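Local coordinates for putative lipoprotein (Bacteroides thetaiotaomicron, PDB 4OZO), which is probably an alpha-L-fucosidase of glycosyl hydrolase family 29, removing fucose from glycan substrates, captured here with a nitrophenyl thiogalactoside bound, at residues I250-D255 with R288-L293; M209-G214 with G238-M243; T254-R259 with R271-R276. All coordinates share one frame; numbering follows the deposited sequence.

Interaction 1 of 3, residues I250-D255 with R288-L293; sequences IPAETD and RNSVLL. With OTN (2-nitrophenyl 1-thio-beta-D-galactopyranoside), chain E.
T254 is tied to the neighbouring strand through both of its backbone polar atoms. Its N donates to V291 O at 2.7 Å, and its O accepts from L293 N at 2.6 Å in a nearly straight bond (171° at the hydrogen). One step back the ladder slackens: V291 N to A252 O is a weak bond of 3.5 Å. Beside this weak bond, S290, with OG anti to the backbone N (chi1 -174°), reaches to A252 O, where the modelled separation is too short to trust at this resolution, and T254 OG1 donates to the same oxygen, S290 OG, at 3.0 Å. A water bridges the two segments, accepting from A252 N and donating to N289 O, which is also hydrogen-bonded to Y18 OH.

These are strands 253-257 and 291-295, parallel neighbours in the sheet of the TIM barrel and the two ends of a beta-alpha-beta unit whose helix is 275-283. T254 and L292 project from one face of the sheet; E253, D255 and L293 project from the other, where L293 packs on I23 and F25.

On that second face the E253 carboxylate is held by two indoles, W164 NE1 at OE2 and W17 NE1 at OE1, while L293 CD2 crosses beside OE2 at 3.5 Å. D255 lines the sugar pocket. Its CG sits between the backbone N and the carbonyl carbon (chi1 61°), turning the carboxylate away from the partner strand and bringing OD2 to 2.6 Å from the galactoside O6; OD1 has a weak bond from W208 NE1.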
loop_
_atom_site.group_PDB
_atom_site.type_symbol
_atom_site.label_atom_id
_atom_site.label_comp_id
_atom_site.label_asym_id
_atom_site.label_seq_id
_atom_site.Cartn_x
_atom_site.Cartn_y
_atom_site.Cartn_z
ATOM N N ILE A 250 -11.501 33.974 2.142
ATOM C CA ILE A 250 -12.103 32.768 1.567
ATOM C C ILE A 250 -11.003 31.892 0.945
ATOM O O ILE A 250 -10.733 31.967 -0.260
ATOM C CB ILE A 250 -13.190 33.128 0.515
ATOM C CG1 ILE A 250 -14.219 34.101 1.109
ATOM C CG2 ILE A 250 -13.901 31.887 0.008
ATOM C CD1 ILE A 250 -15.311 34.555 0.135
ATOM N N PRO A 251 -10.365 31.047 1.769
ATOM C CA PRO A 251 -9.153 30.347 1.335
ATOM C C PRO A 251 -9.420 29.279 0.274
ATOM O O PRO A 251 -10.512 28.698 0.214
ATOM C CB PRO A 251 -8.619 29.734 2.630
ATOM C CG PRO A 251 -9.800 29.590 3.495
ATOM C CD PRO A 251 -10.753 30.689 3.143
ATOM N N ALA A 252 -8.415 29.041 -0.562
ATOM C CA ALA A 252 -8.538 28.137 -1.696
ATOM C C ALA A 252 -8.456 26.650 -1.320
ATOM O O ALA A 252 -7.565 26.225 -0.572
ATOM C CB ALA A 252 -7.484 28.468 -2.733
ATOM N N GLU A 253 -9.392 25.871 -1.859
ATOM C CA GLU A 253 -9.411 24.426 -1.689
ATOM C C GLU A 253 -9.077 23.774 -3.018
ATOM O O GLU A 253 -9.800 23.959 -3.993
ATOM C CB GLU A 253 -10.785 23.968 -1.223
ATOM C CG GLU A 253 -10.834 22.524 -0.823
ATOM C CD GLU A 253 -12.234 22.071 -0.517
ATOM O OE1 GLU A 253 -12.616 22.079 0.674
ATOM O OE2 GLU A 253 -12.952 21.717 -1.471
ATOM N N THR A 254 -7.979 23.021 -3.053
ATOM C CA THR A 254 -7.468 22.451 -4.302
ATOM C C THR A 254 -7.996 21.042 -4.560
ATOM O O THR A 254 -7.786 20.141 -3.755
ATOM C CB THR A 254 -5.930 22.414 -4.294
ATOM O OG1 THR A 254 -5.431 23.744 -4.138
ATOM C CG2 THR A 254 -5.399 21.841 -5.581
ATOM N N ASP A 255 -8.674 20.850 -5.686
ATOM C CA ASP A 255 -9.310 19.563 -5.975
ATOM C C ASP A 255 -8.669 18.869 -7.164
ATOM O O ASP A 255 -8.435 19.478 -8.199
ATOM C CB ASP A 255 -10.825 19.725 -6.187
ATOM C CG ASP A 255 -11.178 20.649 -7.364
ATOM O OD1 ASP A 255 -10.663 21.797 -7.414
ATOM O OD2 ASP A 255 -11.985 20.225 -8.234
ATOM N N ARG A 288 1.083 25.059 -0.384
ATOM C CA ARG A 288 0.840 26.397 -0.902
ATOM C C ARG A 288 -0.379 27.054 -0.255
ATOM O O ARG A 288 -1.235 27.636 -0.946
ATOM C CB ARG A 288 0.668 26.358 -2.419
ATOM C CG ARG A 288 1.959 26.130 -3.189
ATOM C CD ARG A 288 1.720 26.295 -4.678
ATOM N NE ARG A 288 2.942 26.193 -5.470
ATOM C CZ ARG A 288 2.947 26.089 -6.797
ATOM N NH1 ARG A 288 1.796 26.062 -7.460
ATOM N NH2 ARG A 288 4.089 25.999 -7.466
ATOM N N ASN A 289 -0.461 26.951 1.069
ATOM C CA ASN A 289 -1.503 27.635 1.821
ATOM C C ASN A 289 -2.918 27.204 1.415
ATOM O O ASN A 289 -3.880 27.950 1.588
ATOM C CB ASN A 289 -1.328 29.149 1.677
ATOM C CG ASN A 289 -2.209 29.942 2.634
ATOM O OD1 ASN A 289 -2.432 29.541 3.783
ATOM N ND2 ASN A 289 -2.732 31.069 2.150
ATOM N N SER A 290 -3.049 25.987 0.889
ATOM C CA SER A 290 -4.363 25.467 0.513
ATOM C C SER A 290 -4.744 24.182 1.262
ATOM O O SER A 290 -4.099 23.793 2.232
ATOM C CB SER A 290 -4.433 25.238 -1.000
ATOM O OG SER A 290 -5.747 24.870 -1.389
ATOM N N VAL A 291 -5.818 23.542 0.819
ATOM C CA VAL A 291 -6.149 22.205 1.278
ATOM C C VAL A 291 -6.361 21.334 0.047
ATOM O O VAL A 291 -6.972 21.765 -0.941
ATOM C CB VAL A 291 -7.394 22.194 2.186
ATOM C CG1 VAL A 291 -7.969 20.796 2.306
ATOM C CG2 VAL A 291 -7.064 22.778 3.571
ATOM N N LEU A 292 -5.822 20.124 0.088
ATOM C CA LEU A 292 -5.928 19.207 -1.034
ATOM C C LEU A 292 -7.150 18.302 -0.892
ATOM O O LEU A 292 -7.265 17.543 0.071
ATOM C CB LEU A 292 -4.662 18.362 -1.134
ATOM C CG LEU A 292 -4.689 17.184 -2.106
ATOM C CD1 LEU A 292 -4.848 17.657 -3.539
ATOM C CD2 LEU A 292 -3.415 16.367 -1.936
ATOM N N LEU A 293 -8.074 18.409 -1.840
ATOM C CA LEU A 293 -9.194 17.492 -1.921
ATOM C C LEU A 293 -8.871 16.455 -2.996
ATOM O O LEU A 293 -8.886 16.758 -4.188
ATOM C CB LEU A 293 -10.474 18.254 -2.252
ATOM C CG LEU A 293 -11.772 17.454 -2.441
ATOM C CD1 LEU A 293 -11.953 16.425 -1.325
ATOM C CD2 LEU A 293 -13.003 18.396 -2.551
HETATM O "O2'" OTN E . -15.239 22.526 -18.506
HETATM N "N1'" OTN E . -15.484 22.869 -17.113
HETATM O "O3'" OTN E . -16.734 23.217 -16.723
HETATM C "C2'" OTN E . -14.438 22.796 -16.269
HETATM C "C3'" OTN E . -13.193 22.465 -16.797
HETATM C "C4'" OTN E . -12.073 22.374 -15.988
HETATM C "C5'" OTN E . -12.190 22.634 -14.634
HETATM C "C6'" OTN E . -13.427 22.984 -14.107
HETATM C "C1'" OTN E . -14.558 23.097 -14.908
HETATM S S01 OTN E . -16.057 23.509 -14.107
HETATM C C1 OTN E . -15.482 24.091 -12.517
HETATM O O5 OTN E . -15.111 23.023 -11.577
HETATM C C5 OTN E . -14.683 23.598 -10.334
HETATM C C6 OTN E . -14.287 22.458 -9.395
HETATM O O6 OTN E . -13.223 21.708 -9.983
HETATM C C4 OTN E . -15.809 24.423 -9.698
HETATM O O4 OTN E . -16.958 23.603 -9.463
HETATM C C3 OTN E . -16.174 25.504 -10.676
HETATM O O3 OTN E . -17.228 26.370 -10.164
HETATM C C2 OTN E . -16.640 24.836 -11.956
HETATM O O2 OTN E . -16.965 25.892 -12.837
HETATM O O HOH W 1 -5.747 29.940 0.125
#

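Interaction 2 of 3, residues M209-G214 with G238-M243; sequences MGNEAG and GLNEGM. With OTN (2-nitrophenyl 1-thio-beta-D-galactopyranoside), chain E.
Two amide nitrogens, N211 ND2 and N240 ND2, stand only 3.4 Å apart, yet both are donors and neither bonds the other. The reason lies just beyond the segments: both donate to the carbonyl of E215, so the two side chains converge on one acceptor with their amide planes 46° apart. N240 ND2 gives a further hydrogen bond across the contact, to M209 O at 3.0 Å, with that oxygen lying in the plane of the N240 amide. This reach depends on N240 CG being anti to the backbone N (chi1 -172°).

At its other end the N211 amide closes an Asx turn: A213 N points to a lone pair of OD1, in the carbonyl plane. E212 is the middle residue of this turn; its OE2 sits beside the galactoside O6, while OE1 accepts from W262 NE1. G210 has positive phi (94°), and a side chain there would be jammed against the carbonyl O of M209. M209 CB rests 3.8 Å from L239 O, which also accepts from R207 NE.

The loop 209-214, following strand 206-207, thus lies between the end of helix 236-240, whose L239 packs on helix 226-230, and strand 253-257, where M209 meets T254.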
loop_
_atom_site.group_PDB
_atom_site.type_symbol
_atom_site.label_atom_id
_atom_site.label_comp_id
_atom_site.label_asym_id
_atom_site.label_seq_id
_atom_site.Cartn_x
_atom_site.Cartn_y
_atom_site.Cartn_z
ATOM N N MET A 209 -9.882 27.275 -6.809
ATOM C CA MET A 209 -8.635 27.933 -7.179
ATOM C C MET A 209 -8.290 27.837 -8.667
ATOM O O MET A 209 -7.132 28.003 -9.048
ATOM C CB MET A 209 -7.468 27.449 -6.313
ATOM C CG MET A 209 -7.542 25.976 -5.886
ATOM S SD MET A 209 -7.652 24.789 -7.238
ATOM C CE MET A 209 -6.049 24.953 -8.030
ATOM N N GLY A 210 -9.290 27.573 -9.503
ATOM C CA GLY A 210 -9.141 27.807 -10.929
ATOM C C GLY A 210 -8.693 26.686 -11.844
ATOM O O GLY A 210 -8.773 26.821 -13.066
ATOM N N ASN A 211 -8.215 25.585 -11.282
ATOM C CA ASN A 211 -7.887 24.438 -12.112
ATOM C C ASN A 211 -8.108 23.129 -11.367
ATOM O O ASN A 211 -8.418 23.119 -10.175
ATOM C CB ASN A 211 -6.452 24.517 -12.648
ATOM C CG ASN A 211 -5.404 24.449 -11.537
ATOM O OD1 ASN A 211 -5.062 23.371 -11.048
ATOM N ND2 ASN A 211 -4.892 25.607 -11.139
ATOM N N GLU A 212 -7.948 22.026 -12.082
ATOM C CA GLU A 212 -8.160 20.718 -11.496
ATOM C C GLU A 212 -6.904 19.891 -11.686
ATOM O O GLU A 212 -6.970 18.690 -11.923
ATOM C CB GLU A 212 -9.372 20.034 -12.134
ATOM C CG GLU A 212 -10.689 20.710 -11.796
ATOM C CD GLU A 212 -11.886 20.025 -12.444
ATOM O OE1 GLU A 212 -11.675 19.152 -13.317
ATOM O OE2 GLU A 212 -13.035 20.356 -12.074
ATOM N N ALA A 213 -5.759 20.557 -11.587
ATOM C CA ALA A 213 -4.473 19.910 -11.808
ATOM C C ALA A 213 -3.690 19.818 -10.513
ATOM O O ALA A 213 -2.571 19.304 -10.484
ATOM C CB ALA A 213 -3.681 20.653 -12.850
ATOM N N GLY A 214 -4.284 20.312 -9.436
ATOM C CA GLY A 214 -3.658 20.225 -8.135
ATOM C C GLY A 214 -2.629 21.308 -7.860
ATOM O O GLY A 214 -1.737 21.101 -7.037
ATOM N N GLY A 238 -7.130 35.564 -9.644
ATOM C CA GLY A 238 -7.825 35.997 -8.448
ATOM C C GLY A 238 -8.335 34.814 -7.659
ATOM O O GLY A 238 -8.544 34.899 -6.453
ATOM N N LEU A 239 -8.558 33.700 -8.340
ATOM C CA LEU A 239 -8.950 32.491 -7.638
ATOM C C LEU A 239 -7.710 31.693 -7.260
ATOM O O LEU A 239 -7.565 31.250 -6.111
ATOM C CB LEU A 239 -9.885 31.649 -8.503
ATOM C CG LEU A 239 -11.234 32.311 -8.789
ATOM C CD1 LEU A 239 -12.096 31.368 -9.612
ATOM C CD2 LEU A 239 -11.921 32.699 -7.492
ATOM N N ASN A 240 -6.815 31.535 -8.232
ATOM C CA ASN A 240 -5.622 30.732 -8.056
ATOM C C ASN A 240 -4.626 31.338 -7.067
ATOM O O ASN A 240 -4.152 30.658 -6.161
ATOM C CB ASN A 240 -4.950 30.489 -9.398
ATOM C CG ASN A 240 -3.806 29.495 -9.303
ATOM O OD1 ASN A 240 -2.644 29.878 -9.347
ATOM N ND2 ASN A 240 -4.136 28.215 -9.176
ATOM N N GLU A 241 -4.325 32.621 -7.237
ATOM C CA GLU A 241 -3.375 33.291 -6.372
ATOM C C GLU A 241 -4.066 34.028 -5.253
ATOM O O GLU A 241 -3.516 34.179 -4.153
ATOM C CB GLU A 241 -2.517 34.258 -7.172
ATOM C CG GLU A 241 -1.568 33.566 -8.127
ATOM C CD GLU A 241 -0.646 34.538 -8.818
ATOM O OE1 GLU A 241 -0.767 35.758 -8.562
ATOM O OE2 GLU A 241 0.206 34.083 -9.606
ATOM N N GLY A 242 -5.279 34.491 -5.528
ATOM C CA GLY A 242 -5.985 35.313 -4.563
ATOM C C GLY A 242 -5.461 36.738 -4.605
ATOM O O GLY A 242 -4.770 37.130 -5.549
ATOM N N MET A 243 -5.803 37.524 -3.591
ATOM C CA MET A 243 -5.364 38.914 -3.546
ATOM C C MET A 243 -5.005 39.305 -2.126
ATOM O O MET A 243 -5.778 39.090 -1.196
ATOM C CB MET A 243 -6.461 39.834 -4.069
ATOM C CG MET A 243 -6.803 39.656 -5.528
ATOM S SD MET A 243 -8.413 40.401 -5.908
ATOM C CE MET A 243 -8.578 39.947 -7.637
HETATM O "O2'" OTN E . -15.239 22.526 -18.506
HETATM N "N1'" OTN E . -15.484 22.869 -17.113
HETATM O "O3'" OTN E . -16.734 23.217 -16.723
HETATM C "C2'" OTN E . -14.438 22.796 -16.269
HETATM C "C3'" OTN E . -13.193 22.465 -16.797
HETATM C "C4'" OTN E . -12.073 22.374 -15.988
HETATM C "C5'" OTN E . -12.190 22.634 -14.634
HETATM C "C6'" OTN E . -13.427 22.984 -14.107
HETATM C "C1'" OTN E . -14.558 23.097 -14.908
HETATM S S01 OTN E . -16.057 23.509 -14.107
HETATM C C1 OTN E . -15.482 24.091 -12.517
HETATM O O5 OTN E . -15.111 23.023 -11.577
HETATM C C5 OTN E . -14.683 23.598 -10.334
HETATM C C6 OTN E . -14.287 22.458 -9.395
HETATM O O6 OTN E . -13.223 21.708 -9.983
HETATM C C4 OTN E . -15.809 24.423 -9.698
HETATM O O4 OTN E . -16.958 23.603 -9.463
HETATM C C3 OTN E . -16.174 25.504 -10.676
HETATM O O3 OTN E . -17.228 26.370 -10.164
HETATM C C2 OTN E . -16.640 24.836 -11.956
HETATM O O2 OTN E . -16.965 25.892 -12.837
#

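Interaction 3 of 3, residues T254-R259 with R271-R276; sequences TDVSIR and RVKSVR. With OTN (2-nitrophenyl 1-thio-beta-D-galactopyranoside), chain E.
K273 bonds two successive carbonyls where strand 253-257 runs out, at S257 and at I258 just beyond it. Its backbone N donates to I258 O at 3.0 Å, and its ammonium reaches back to S257 O, with NZ 3.1 Å away; a bend at the last torsion (chi4 44°) turns NZ onto that oxygen. On the way, CE lies 4.0 Å from V256 CG2. Replacing K273 with an alanine would probably leave S257 O without its charged donor and open a gap beside V256.

V272 splits its two methyls: CG1 meets I258 CG1 at 4.0 Å, while CG2 lies over one face of the R259 guanidinium, 3.9 Å from NE.

Further out, salt bridges from NE to D308 and from NH2 to D269 fix the plane that V272 covers. The R259 backbone is positioned by an ST turn, its N donating to S257 OG at 3.2 Å, and that hydroxyl also bonds S261 O and N295 ND2. S274 caps helix 275-283 through its OG to the E277 N.

The contact therefore joins the C-terminal end of strand 253-257 to the lead-in of helix 275-283, with V272 and I258 against helix 306-323 and V256 and I258 on strand 291-295.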
loop_
_atom_site.group_PDB
_atom_site.type_symbol
_atom_site.label_atom_id
_atom_site.label_comp_id
_atom_site.label_asym_id
_atom_site.label_seq_id
_atom_site.Cartn_x
_atom_site.Cartn_y
_atom_site.Cartn_z
ATOM N N THR A 254 -7.979 23.021 -3.053
ATOM C CA THR A 254 -7.468 22.451 -4.302
ATOM C C THR A 254 -7.996 21.042 -4.560
ATOM O O THR A 254 -7.786 20.141 -3.755
ATOM C CB THR A 254 -5.930 22.414 -4.294
ATOM O OG1 THR A 254 -5.431 23.744 -4.138
ATOM C CG2 THR A 254 -5.399 21.841 -5.581
ATOM N N ASP A 255 -8.674 20.850 -5.686
ATOM C CA ASP A 255 -9.310 19.563 -5.975
ATOM C C ASP A 255 -8.669 18.869 -7.164
ATOM O O ASP A 255 -8.435 19.478 -8.199
ATOM C CB ASP A 255 -10.825 19.725 -6.187
ATOM C CG ASP A 255 -11.178 20.649 -7.364
ATOM O OD1 ASP A 255 -10.663 21.797 -7.414
ATOM O OD2 ASP A 255 -11.985 20.225 -8.234
ATOM N N VAL A 256 -8.369 17.591 -7.018
ATOM C CA VAL A 256 -7.736 16.851 -8.102
ATOM C C VAL A 256 -8.118 15.375 -7.985
ATOM O O VAL A 256 -8.406 14.875 -6.892
ATOM C CB VAL A 256 -6.187 17.072 -8.087
ATOM C CG1 VAL A 256 -5.606 16.640 -6.771
ATOM C CG2 VAL A 256 -5.488 16.374 -9.250
ATOM N N SER A 257 -8.160 14.675 -9.109
ATOM C CA SER A 257 -8.405 13.243 -9.047
ATOM C C SER A 257 -7.111 12.449 -9.119
ATOM O O SER A 257 -6.173 12.823 -9.825
ATOM C CB SER A 257 -9.355 12.792 -10.151
ATOM O OG SER A 257 -9.697 11.425 -9.986
ATOM N N ILE A 258 -7.079 11.336 -8.399
ATOM C CA ILE A 258 -5.923 10.465 -8.393
ATOM C C ILE A 258 -5.852 9.741 -9.730
ATOM O O ILE A 258 -4.861 9.071 -10.058
ATOM C CB ILE A 258 -5.991 9.471 -7.200
ATOM C CG1 ILE A 258 -4.599 8.929 -6.838
ATOM C CG2 ILE A 258 -6.979 8.349 -7.456
ATOM C CD1 ILE A 258 -4.567 8.261 -5.473
ATOM N N ARG A 259 -6.924 9.892 -10.504
ATOM C CA ARG A 259 -7.017 9.329 -11.849
ATOM C C ARG A 259 -7.233 10.451 -12.869
ATOM O O ARG A 259 -7.481 11.607 -12.485
ATOM C CB ARG A 259 -8.143 8.290 -11.904
ATOM C CG ARG A 259 -7.723 6.938 -11.370
ATOM C CD ARG A 259 -8.868 6.159 -10.760
ATOM N NE ARG A 259 -8.407 4.853 -10.298
ATOM C CZ ARG A 259 -8.525 3.729 -10.996
ATOM N NH1 ARG A 259 -9.124 3.746 -12.186
ATOM N NH2 ARG A 259 -8.056 2.584 -10.497
ATOM N N ARG A 271 -3.432 4.362 -15.128
ATOM C CA ARG A 271 -3.152 5.792 -15.214
ATOM C C ARG A 271 -3.278 6.500 -13.869
ATOM O O ARG A 271 -3.427 7.719 -13.805
ATOM C CB ARG A 271 -4.057 6.449 -16.247
ATOM C CG ARG A 271 -3.851 5.941 -17.657
ATOM C CD ARG A 271 -2.518 6.405 -18.220
ATOM N NE ARG A 271 -1.985 5.429 -19.169
ATOM C CZ ARG A 271 -2.336 5.355 -20.451
ATOM N NH1 ARG A 271 -3.225 6.209 -20.953
ATOM N NH2 ARG A 271 -1.797 4.422 -21.232
ATOM N N VAL A 272 -3.206 5.732 -12.791
ATOM C CA VAL A 272 -3.242 6.302 -11.459
ATOM C C VAL A 272 -1.959 7.086 -11.234
ATOM O O VAL A 272 -0.889 6.669 -11.659
ATOM C CB VAL A 272 -3.383 5.209 -10.393
ATOM C CG1 VAL A 272 -3.483 5.822 -9.014
ATOM C CG2 VAL A 272 -4.611 4.333 -10.677
ATOM N N LYS A 273 -2.071 8.234 -10.577
ATOM C CA LYS A 273 -0.925 9.097 -10.334
ATOM C C LYS A 273 0.134 8.431 -9.464
ATOM O O LYS A 273 -0.173 7.754 -8.478
ATOM C CB LYS A 273 -1.373 10.419 -9.706
ATOM C CG LYS A 273 -2.085 11.341 -10.668
ATOM C CD LYS A 273 -2.587 12.583 -9.971
ATOM C CE LYS A 273 -3.143 13.583 -10.975
ATOM N NZ LYS A 273 -4.010 12.914 -11.991
ATOM N N SER A 274 1.386 8.635 -9.857
ATOM C CA SER A 274 2.527 8.100 -9.138
ATOM C C SER A 274 2.626 8.739 -7.761
ATOM O O SER A 274 2.104 9.830 -7.535
ATOM C CB SER A 274 3.802 8.386 -9.916
ATOM O OG SER A 274 4.224 9.719 -9.692
ATOM N N VAL A 275 3.291 8.056 -6.843
ATOM C CA VAL A 275 3.557 8.597 -5.519
ATOM C C VAL A 275 4.250 9.956 -5.624
ATOM O O VAL A 275 3.974 10.861 -4.835
ATOM C CB VAL A 275 4.419 7.626 -4.682
ATOM C CG1 VAL A 275 4.769 8.238 -3.372
ATOM C CG2 VAL A 275 3.660 6.335 -4.441
ATOM N N ARG A 276 5.130 10.105 -6.612
ATOM C CA ARG A 276 5.854 11.361 -6.790
ATOM C C ARG A 276 4.955 12.496 -7.291
ATOM O O ARG A 276 5.055 13.634 -6.814
ATOM C CB ARG A 276 7.075 11.178 -7.698
ATOM C CG ARG A 276 8.270 10.607 -6.966
ATOM C CD ARG A 276 9.420 10.250 -7.907
ATOM N NE ARG A 276 9.982 11.417 -8.583
ATOM C CZ ARG A 276 10.816 12.283 -8.015
ATOM N NH1 ARG A 276 11.180 12.125 -6.747
ATOM N NH2 ARG A 276 11.276 13.317 -8.713
HETATM O "O2'" OTN E . -15.239 22.526 -18.506
HETATM N "N1'" OTN E . -15.484 22.869 -17.113
HETATM O "O3'" OTN E . -16.734 23.217 -16.723
HETATM C "C2'" OTN E . -14.438 22.796 -16.269
HETATM C "C3'" OTN E . -13.193 22.465 -16.797
HETATM C "C4'" OTN E . -12.073 22.374 -15.988
HETATM C "C5'" OTN E . -12.190 22.634 -14.634
HETATM C "C6'" OTN E . -13.427 22.984 -14.107
HETATM C "C1'" OTN E . -14.558 23.097 -14.908
HETATM S S01 OTN E . -16.057 23.509 -14.107
HETATM C C1 OTN E . -15.482 24.091 -12.517
HETATM O O5 OTN E . -15.111 23.023 -11.577
HETATM C C5 OTN E . -14.683 23.598 -10.334
HETATM C C6 OTN E . -14.287 22.458 -9.395
HETATM O O6 OTN E . -13.223 21.708 -9.983
HETATM C C4 OTN E . -15.809 24.423 -9.698
HETATM O O4 OTN E . -16.958 23.603 -9.463
HETATM C C3 OTN E . -16.174 25.504 -10.676
HETATM O O3 OTN E . -17.228 26.370 -10.164
HETATM C C2 OTN E . -16.640 24.836 -11.956
HETATM O O2 OTN E . -16.965 25.892 -12.837
#

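Interaction 1 is the core of the three: every touching residue is buried, near the centre of the chain, and backbone bonds between parallel strands dominate. Interaction 2 is also buried but lies further out, where a loop meets a helix end and a single side-chain amide bond crosses. Interaction 3 is partly exposed and mixes a lysine, an arginine and apolar methyls. Interactions 1 and 3 share T254 and D255 on strand 253-257 and belong to one beta-alpha-beta unit; L293 O probably continues the ladder to V256 N. Interaction 2 joins them through T254, whose CG2 is 3.5 Å from G214 CA. E212 and D255 bring interactions 2 and 1 together at the galactoside O6.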